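Local coordinates for protein prolyl endopeptidase (Myxococcus xanthus, PDB 2BKL) that probably hydrolyses oligopeptides as a serine endopeptidase, cutting after proline and less readily after alanine, at residues 18-23 against 585-590; 421-424 against 428-431; 513-516 against 520-523. All blocks are in the same frame, centred on the assembly; numbering follows the deposited sequence.

Interaction 1 (18-23 against 585-590); sequences VQVADP and EDFKTL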
loop_
_atom_site.group_PDB
_atom_site.type_symbol
_atom_site.label_atom_id
_atom_site.label_comp_id
_atom_site.label_asym_id
_atom_site.label_seq_id
_atom_site.Cartn_x
_atom_site.Cartn_y
_atom_site.Cartn_z
ATOM N N VAL A 18 13.031 -25.338 20.651
ATOM C CA VAL A 18 12.604 -25.989 19.421
ATOM C C VAL A 18 13.693 -25.838 18.362
ATOM O O VAL A 18 14.169 -24.740 18.138
ATOM C CB VAL A 18 11.318 -25.313 18.868
ATOM C CG1 VAL A 18 10.972 -25.862 17.489
ATOM C CG2 VAL A 18 10.157 -25.499 19.830
ATOM N N GLN A 19 14.044 -26.938 17.698
ATOM C CA GLN A 19 14.978 -26.928 16.576
ATOM C C GLN A 19 14.299 -26.344 15.334
ATOM O O GLN A 19 13.205 -26.776 14.949
ATOM C CB GLN A 19 15.456 -28.346 16.253
ATOM C CG GLN A 19 16.143 -29.051 17.411
ATOM C CD GLN A 19 17.407 -28.353 17.837
ATOM O OE1 GLN A 19 17.443 -27.693 18.874
ATOM N NE2 GLN A 19 18.456 -28.484 17.030
ATOM N N VAL A 20 14.945 -25.356 14.739
ATOM C CA VAL A 20 14.495 -24.725 13.492
ATOM C C VAL A 20 15.595 -24.877 12.453
ATOM O O VAL A 20 16.673 -24.356 12.628
ATOM C CB VAL A 20 14.180 -23.238 13.703
ATOM C CG1 VAL A 20 13.698 -22.566 12.412
ATOM C CG2 VAL A 20 13.147 -23.068 14.797
ATOM N N ALA A 21 15.293 -25.555 11.355
ATOM C CA ALA A 21 16.234 -25.743 10.257
ATOM C C ALA A 21 16.151 -24.596 9.251
ATOM O O ALA A 21 15.064 -24.113 8.919
ATOM C CB ALA A 21 15.984 -27.076 9.578
ATOM N N ASP A 22 17.309 -24.206 8.727
ATOM C CA ASP A 22 17.444 -23.090 7.797
ATOM C C ASP A 22 18.438 -23.496 6.696
ATOM O O ASP A 22 19.565 -23.013 6.660
ATOM C CB ASP A 22 17.884 -21.836 8.548
ATOM C CG ASP A 22 17.598 -20.539 7.819
ATOM O OD1 ASP A 22 17.451 -20.512 6.563
ATOM O OD2 ASP A 22 17.543 -19.478 8.473
ATOM N N PRO A 23 18.044 -24.402 5.817
ATOM C CA PRO A 23 18.999 -24.956 4.848
ATOM C C PRO A 23 19.603 -23.952 3.901
ATOM O O PRO A 23 20.727 -24.155 3.426
ATOM C CB PRO A 23 18.167 -26.008 4.091
ATOM C CG PRO A 23 16.767 -25.688 4.385
ATOM C CD PRO A 23 16.721 -25.031 5.724
ATOM N N GLU A 585 5.849 -17.064 22.940
ATOM C CA GLU A 585 4.480 -17.289 22.470
ATOM C C GLU A 585 4.354 -16.843 21.014
ATOM O O GLU A 585 3.681 -17.500 20.217
ATOM C CB GLU A 585 3.435 -16.590 23.355
ATOM C CG GLU A 585 3.150 -17.296 24.698
ATOM C CD GLU A 585 2.919 -18.817 24.585
ATOM O OE1 GLU A 585 2.088 -19.281 23.751
ATOM O OE2 GLU A 585 3.569 -19.563 25.360
ATOM N N ASP A 586 4.977 -15.716 20.686
ATOM C CA ASP A 586 4.943 -15.235 19.313
ATOM C C ASP A 586 5.614 -16.238 18.392
ATOM O O ASP A 586 5.163 -16.456 17.263
ATOM C CB ASP A 586 5.696 -13.919 19.134
ATOM C CG ASP A 586 5.060 -12.721 19.826
ATOM O OD1 ASP A 586 4.078 -12.880 20.593
ATOM O OD2 ASP A 586 5.535 -11.567 19.641
ATOM N N PHE A 587 6.746 -16.796 18.830
ATOM C CA PHE A 587 7.461 -17.782 18.032
ATOM C C PHE A 587 6.573 -18.955 17.680
ATOM O O PHE A 587 6.592 -19.420 16.550
ATOM C CB PHE A 587 8.721 -18.286 18.784
ATOM C CG PHE A 587 9.338 -19.513 18.176
ATOM C CD1 PHE A 587 10.058 -19.434 16.998
ATOM C CD2 PHE A 587 9.176 -20.754 18.766
ATOM C CE1 PHE A 587 10.616 -20.575 16.422
ATOM C CE2 PHE A 587 9.710 -21.898 18.178
ATOM C CZ PHE A 587 10.459 -21.794 17.021
ATOM N N LYS A 588 5.810 -19.462 18.642
ATOM C CA LYS A 588 4.971 -20.624 18.377
ATOM C C LYS A 588 3.984 -20.310 17.236
ATOM O O LYS A 588 3.815 -21.093 16.311
ATOM C CB LYS A 588 4.210 -21.069 19.615
ATOM C CG LYS A 588 3.377 -22.304 19.366
ATOM C CD LYS A 588 2.968 -22.968 20.671
ATOM C CE LYS A 588 2.178 -24.257 20.393
ATOM N NZ LYS A 588 0.922 -23.961 19.652
ATOM N N THR A 589 3.372 -19.137 17.301
ATOM C CA THR A 589 2.460 -18.702 16.262
ATOM C C THR A 589 3.130 -18.585 14.900
ATOM O O THR A 589 2.633 -19.096 13.917
ATOM C CB THR A 589 1.872 -17.329 16.665
ATOM O OG1 THR A 589 0.986 -17.514 17.794
ATOM C CG2 THR A 589 1.017 -16.703 15.552
ATOM N N LEU A 590 4.245 -17.867 14.848
ATOM C CA LEU A 590 4.949 -17.604 13.590
ATOM C C LEU A 590 5.493 -18.874 12.974
ATOM O O LEU A 590 5.380 -19.078 11.761
ATOM C CB LEU A 590 6.066 -16.598 13.848
ATOM C CG LEU A 590 5.604 -15.199 14.239
ATOM C CD1 LEU A 590 6.720 -14.479 14.998
ATOM C CD2 LEU A 590 5.162 -14.437 13.001
#

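Interaction 2 (421-424 against 428-431); sequences FYAS and TKVP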
loop_
_atom_site.group_PDB
_atom_site.type_symbol
_atom_site.label_atom_id
_atom_site.label_comp_id
_atom_site.label_asym_id
_atom_site.label_seq_id
_atom_site.Cartn_x
_atom_site.Cartn_y
_atom_site.Cartn_z
ATOM N N PHE A 421 -20.600 -13.568 -0.731
ATOM C CA PHE A 421 -20.264 -13.780 0.647
ATOM C C PHE A 421 -20.146 -15.260 0.923
ATOM O O PHE A 421 -21.114 -16.005 0.722
ATOM C CB PHE A 421 -21.288 -13.094 1.557
ATOM C CG PHE A 421 -21.479 -11.655 1.250
ATOM C CD1 PHE A 421 -20.642 -10.724 1.825
ATOM C CD2 PHE A 421 -22.438 -11.225 0.374
ATOM C CE1 PHE A 421 -20.767 -9.378 1.534
ATOM C CE2 PHE A 421 -22.552 -9.838 0.072
ATOM C CZ PHE A 421 -21.685 -8.947 0.658
ATOM N N TYR A 422 -18.994 -15.703 1.388
ATOM C CA TYR A 422 -18.770 -17.132 1.632
ATOM C C TYR A 422 -18.395 -17.353 3.091
ATOM O O TYR A 422 -17.921 -16.445 3.772
ATOM C CB TYR A 422 -17.687 -17.695 0.686
ATOM C CG TYR A 422 -16.317 -17.124 0.884
ATOM C CD1 TYR A 422 -15.899 -15.984 0.213
ATOM C CD2 TYR A 422 -15.429 -17.697 1.789
ATOM C CE1 TYR A 422 -14.652 -15.440 0.452
ATOM C CE2 TYR A 422 -14.185 -17.158 2.000
ATOM C CZ TYR A 422 -13.807 -16.031 1.333
ATOM O OH TYR A 422 -12.562 -15.485 1.562
ATOM N N ALA A 423 -18.618 -18.551 3.604
ATOM C CA ALA A 423 -18.285 -18.885 4.976
ATOM C C ALA A 423 -16.892 -19.446 5.057
ATOM O O ALA A 423 -16.532 -20.353 4.305
ATOM C CB ALA A 423 -19.275 -19.875 5.537
ATOM N N SER A 424 -16.111 -18.897 5.979
ATOM C CA SER A 424 -14.821 -19.438 6.373
ATOM C C SER A 424 -15.007 -20.606 7.298
ATOM O O SER A 424 -16.126 -20.896 7.695
ATOM C CB SER A 424 -14.001 -18.332 7.048
ATOM O OG SER A 424 -12.645 -18.699 7.088
ATOM N N THR A 428 -17.355 -17.349 9.802
ATOM C CA THR A 428 -17.297 -15.950 9.376
ATOM C C THR A 428 -17.686 -15.771 7.910
ATOM O O THR A 428 -17.171 -16.469 7.041
ATOM C CB THR A 428 -15.877 -15.380 9.607
ATOM O OG1 THR A 428 -15.529 -15.475 10.996
ATOM C CG2 THR A 428 -15.835 -13.862 9.291
ATOM N N LYS A 429 -18.569 -14.808 7.639
ATOM C CA LYS A 429 -18.961 -14.481 6.276
ATOM C C LYS A 429 -18.009 -13.456 5.698
ATOM O O LYS A 429 -17.915 -12.332 6.200
ATOM C CB LYS A 429 -20.420 -13.972 6.241
ATOM C CG LYS A 429 -21.445 -14.828 7.035
ATOM C CD LYS A 429 -21.384 -16.309 6.659
ATOM C CE LYS A 429 -22.384 -17.135 7.436
ATOM N NZ LYS A 429 -22.180 -17.112 8.910
ATOM N N VAL A 430 -17.303 -13.863 4.663
ATOM C CA VAL A 430 -16.260 -13.055 4.075
ATOM C C VAL A 430 -16.709 -12.557 2.715
ATOM O O VAL A 430 -17.198 -13.363 1.910
ATOM C CB VAL A 430 -14.974 -13.874 3.903
ATOM C CG1 VAL A 430 -13.863 -12.997 3.275
ATOM C CG2 VAL A 430 -14.508 -14.493 5.219
ATOM N N PRO A 431 -16.592 -11.267 2.418
ATOM C CA PRO A 431 -16.923 -10.779 1.076
ATOM C C PRO A 431 -15.861 -11.086 0.040
ATOM O O PRO A 431 -14.673 -11.205 0.360
ATOM C CB PRO A 431 -17.033 -9.279 1.228
ATOM C CG PRO A 431 -16.877 -8.995 2.705
ATOM C CD PRO A 431 -16.156 -10.171 3.305
#

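Interaction 3 (513-516 against 520-523); sequences AEYL and KYTQ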
loop_
_atom_site.group_PDB
_atom_site.type_symbol
_atom_site.label_atom_id
_atom_site.label_comp_id
_atom_site.label_asym_id
_atom_site.label_seq_id
_atom_site.Cartn_x
_atom_site.Cartn_y
_atom_site.Cartn_z
ATOM N N ALA A 513 -10.886 -19.986 -2.305
ATOM C CA ALA A 513 -10.512 -20.899 -3.365
ATOM C C ALA A 513 -11.485 -22.041 -3.484
ATOM O O ALA A 513 -11.859 -22.441 -4.587
ATOM C CB ALA A 513 -9.104 -21.433 -3.134
ATOM N N GLU A 514 -11.940 -22.547 -2.354
ATOM C CA GLU A 514 -12.917 -23.631 -2.370
ATOM C C GLU A 514 -14.261 -23.121 -2.921
ATOM O O GLU A 514 -14.940 -23.827 -3.673
ATOM C CB GLU A 514 -13.140 -24.196 -0.978
ATOM C CG GLU A 514 -11.961 -25.009 -0.446
ATOM C CD GLU A 514 -12.063 -25.300 1.061
ATOM O OE1 GLU A 514 -12.597 -24.481 1.841
ATOM O OE2 GLU A 514 -11.643 -26.397 1.464
ATOM N N TYR A 515 -14.644 -21.906 -2.549
ATOM C CA TYR A 515 -15.905 -21.325 -3.025
ATOM C C TYR A 515 -15.922 -21.192 -4.555
ATOM O O TYR A 515 -16.908 -21.527 -5.206
ATOM C CB TYR A 515 -16.125 -19.954 -2.391
ATOM C CG TYR A 515 -17.316 -19.220 -2.932
ATOM C CD1 TYR A 515 -17.216 -18.400 -4.051
ATOM C CD2 TYR A 515 -18.573 -19.350 -2.360
ATOM C CE1 TYR A 515 -18.316 -17.754 -4.584
ATOM C CE2 TYR A 515 -19.644 -18.683 -2.846
ATOM C CZ TYR A 515 -19.532 -17.860 -3.952
ATOM O OH TYR A 515 -20.631 -17.223 -4.488
ATOM N N LEU A 516 -14.840 -20.720 -5.150
ATOM C CA LEU A 516 -14.787 -20.526 -6.594
ATOM C C LEU A 516 -14.963 -21.838 -7.345
ATOM O O LEU A 516 -15.537 -21.868 -8.433
ATOM C CB LEU A 516 -13.503 -19.816 -6.990
ATOM C CG LEU A 516 -13.382 -18.395 -6.465
ATOM C CD1 LEU A 516 -11.969 -17.885 -6.585
ATOM C CD2 LEU A 516 -14.304 -17.474 -7.233
ATOM N N LYS A 520 -18.664 -23.237 -9.464
ATOM C CA LYS A 520 -18.556 -23.590 -10.894
ATOM C C LYS A 520 -17.839 -22.525 -11.728
ATOM O O LYS A 520 -17.994 -22.487 -12.943
ATOM C CB LYS A 520 -19.920 -23.960 -11.491
ATOM C CG LYS A 520 -20.640 -25.096 -10.761
ATOM C CD LYS A 520 -19.875 -26.394 -10.808
ATOM C CE LYS A 520 -20.750 -27.558 -10.306
ATOM N NZ LYS A 520 -19.935 -28.695 -9.801
ATOM N N TYR A 521 -17.022 -21.683 -11.106
ATOM C CA TYR A 521 -16.171 -20.807 -11.887
ATOM C C TYR A 521 -14.990 -21.579 -12.443
ATOM O O TYR A 521 -14.584 -21.364 -13.569
ATOM C CB TYR A 521 -15.661 -19.638 -11.066
ATOM C CG TYR A 521 -16.741 -18.692 -10.602
ATOM C CD1 TYR A 521 -17.208 -17.688 -11.438
ATOM C CD2 TYR A 521 -17.277 -18.783 -9.325
ATOM C CE1 TYR A 521 -18.211 -16.816 -11.024
ATOM C CE2 TYR A 521 -18.278 -17.924 -8.915
ATOM C CZ TYR A 521 -18.709 -16.921 -9.749
ATOM O OH TYR A 521 -19.706 -16.028 -9.357
ATOM N N THR A 522 -14.441 -22.474 -11.655
ATOM C CA THR A 522 -13.116 -23.010 -11.945
ATOM C C THR A 522 -12.885 -24.354 -11.274
ATOM O O THR A 522 -13.783 -24.938 -10.651
ATOM C CB THR A 522 -12.072 -21.950 -11.546
ATOM O OG1 THR A 522 -10.776 -22.265 -12.070
ATOM C CG2 THR A 522 -11.897 -21.816 -10.058
ATOM N N GLN A 523 -11.670 -24.853 -11.410
ATOM C CA GLN A 523 -11.218 -26.076 -10.713
ATOM C C GLN A 523 -9.765 -25.837 -10.292
ATOM O O GLN A 523 -9.121 -24.918 -10.801
ATOM C CB GLN A 523 -11.344 -27.321 -11.588
ATOM C CG GLN A 523 -10.615 -27.226 -12.892
ATOM C CD GLN A 523 -10.673 -28.515 -13.702
ATOM O OE1 GLN A 523 -10.327 -29.578 -13.185
ATOM N NE2 GLN A 523 -11.102 -28.425 -14.947
HETATM O O HOH W 1 -20.824 -16.952 -7.058
#

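Interaction 1 (18-23 against 585-590)
Val18 and Val20, two residues apart on strand 18-21, meet the rim of the Phe587 ring, which helix 584-593 extends toward them. All the close contacts are carbon to carbon, and no hydrogen bond joins 18-23 to 585-590. At the ring's far end Val20 CG2 lies 3.7 Å from Phe587 CZ, close to the ring plane, so the methyl abuts an edge. Val18 comes to the neighbouring edge, where its CB stands 3.8 Å from Phe587 CE2. Its two methyls straddle that approach: Val18 CG1 is 4.1 Å from Phe587 CZ, while Val18 CG2 turns to Phe587 CE2. Phe587 gets there because CG is anti to the backbone N (chi1 167°), which carries the ring out from the helix wall. In Val20 the touching methyl is the branch beside the backbone N, with CG1 trans to that nitrogen.

This tight spot is small, with 113 Å² buried in all, and the backbones stay well apart: the nearest alpha carbons, Val18 CA and Lys588 CA, are 9.4 Å from each other. Around it the contact turns loose. Gln19, between the two valines, points away from the helix and is exposed, and the exposed Lys588 side chain likewise leads away from the strand. Close to Val20, Ala21 N bonds a MES molecule, probably from the crystallisation liquor.

Strand 18-21 is paired antiparallel with strand 12-15, whose Leu15 touches both Val20 and Phe587. The Phe587 ring also meets His16 and, at planes about 20° apart, His591 one turn along its own helix. The contact thus sets helix 584-593 against a small two-stranded sheet near the N-terminus.

Interaction 2 (421-424 against 428-431)
Tyr422 and Val430 face each other as a hydrogen-bonded antiparallel pair and exchange two backbone bonds. The bond from Val430 N to Tyr422 O is 2.8 Å long and almost straight, with 173° at the hydrogen. The return bond, Tyr422 N to Val430 O, is 3.0 Å long. Toward the turn a third, Ser424 N to Thr428 O at 2.9 Å, continues the series.

Weaker CA-H...O contacts fill the intervals. Lys429 CA lies 3.3 Å from Tyr422 O. Phe421 CA approaches Val430 O in the same way, and Ala423 CA does so to the carbonyl of Thr428.

The apolar contacts divide between the two faces. On the buried face Val430 CB lies over the Tyr422 ring, 3.9 Å from its centroid, in a CH-pi contact offset toward the hydroxyl end. Val430 CG1 continues to Tyr422 OH, 3.3 Å away. The ring can lie across its partner because CG sits between the backbone N and the carbonyl carbon (chi1 65°). On the other face Phe421 CE1 rests 3.7 Å from Pro431 CB, and Ala423 lies beside Lys429.

The polar ends of the buried face are satisfied by helix 503-518, packed on it: Tyr422 OH bonds Asp508 O, and Ser424 OG bonds the carboxylate of that residue. An alanine in place of Tyr422 would probably leave the Val430 flank without its aromatic cover and Asp508 O without this hydroxyl partner.

The strand axes, 143° apart in direction, show the twist of a beta hairpin. Strand 415-423 is the edge strand and 429-437, second in the sheet, runs antiparallel to both its neighbours; this and the order 1-2-4-3-5-6-7-8 mark the alpha/beta-hydrolase fold.

Interaction 3 (513-516 against 520-523)
Leu516 and Tyr521 meet across a Schellman motif that ends helix 503-518. Lys520, with positive phi, is its C-prime residue and turns the chain so that Tyr521 N bonds back to Leu516 O at 3.1 Å. The bond is bent at the hydrogen (140°). Thr522 N also approaches Leu516 O, but at 3.5 Å this second bond is weak.

The turn brings the Tyr521 side chain back toward the helix. Leu516 O lies at the edge of its ring, in plane, near CB and CD2, whereas Leu516 CD2 stands off the plane, 3.9 Å from Tyr521 CD2, as the two side chains pass at a slant. CG of Tyr521 stays beside its backbone N (chi1 -65°), which keeps the ring next to that carbonyl. Thr522 adds a methyl nearer the backbone, with CG2 4.0 Å from Leu516 CB; its hydroxyl instead bonds Ala446 O.

The end of the Tyr515 ring, one residue before Leu516, comes near Tyr521. The Tyr515 and Tyr521 planes are inclined to each other by roughly 35°, and their nearest carbons, Tyr515 CE1 and Tyr521 CE2, are 4.3 Å apart, so this is a loose approach and not a stack. Arg442 makes a cation-pi contact with the Tyr521 ring, and Glu418 takes a hydrogen bond with its hydroxyl.

The two phenols are joined by a single water, which lies 2.6 Å from Tyr515 OH and, in the plane of the other ring, donates to Tyr521 OH at 2.7 Å.

In the fold
Interactions 2 and 3 hold adjoining parts of the hydrolase domain and touch directly, Tyr422 CB lying 3.6 Å from Tyr515 CD2, so the last turns of helix 503-518 pack on the hairpin. Interaction 1 stands apart, its nearest atoms about 16 Å from interaction 2 and about 20 Å from interaction 3, and it joins residues more than 560 positions apart. Its chemistry is wholly apolar and mostly buried. Interaction 2 is regular sheet pairing with one buried and one largely exposed face, whereas interaction 3, also mainly buried, relies on a helix-ending backbone turn and a bridging water.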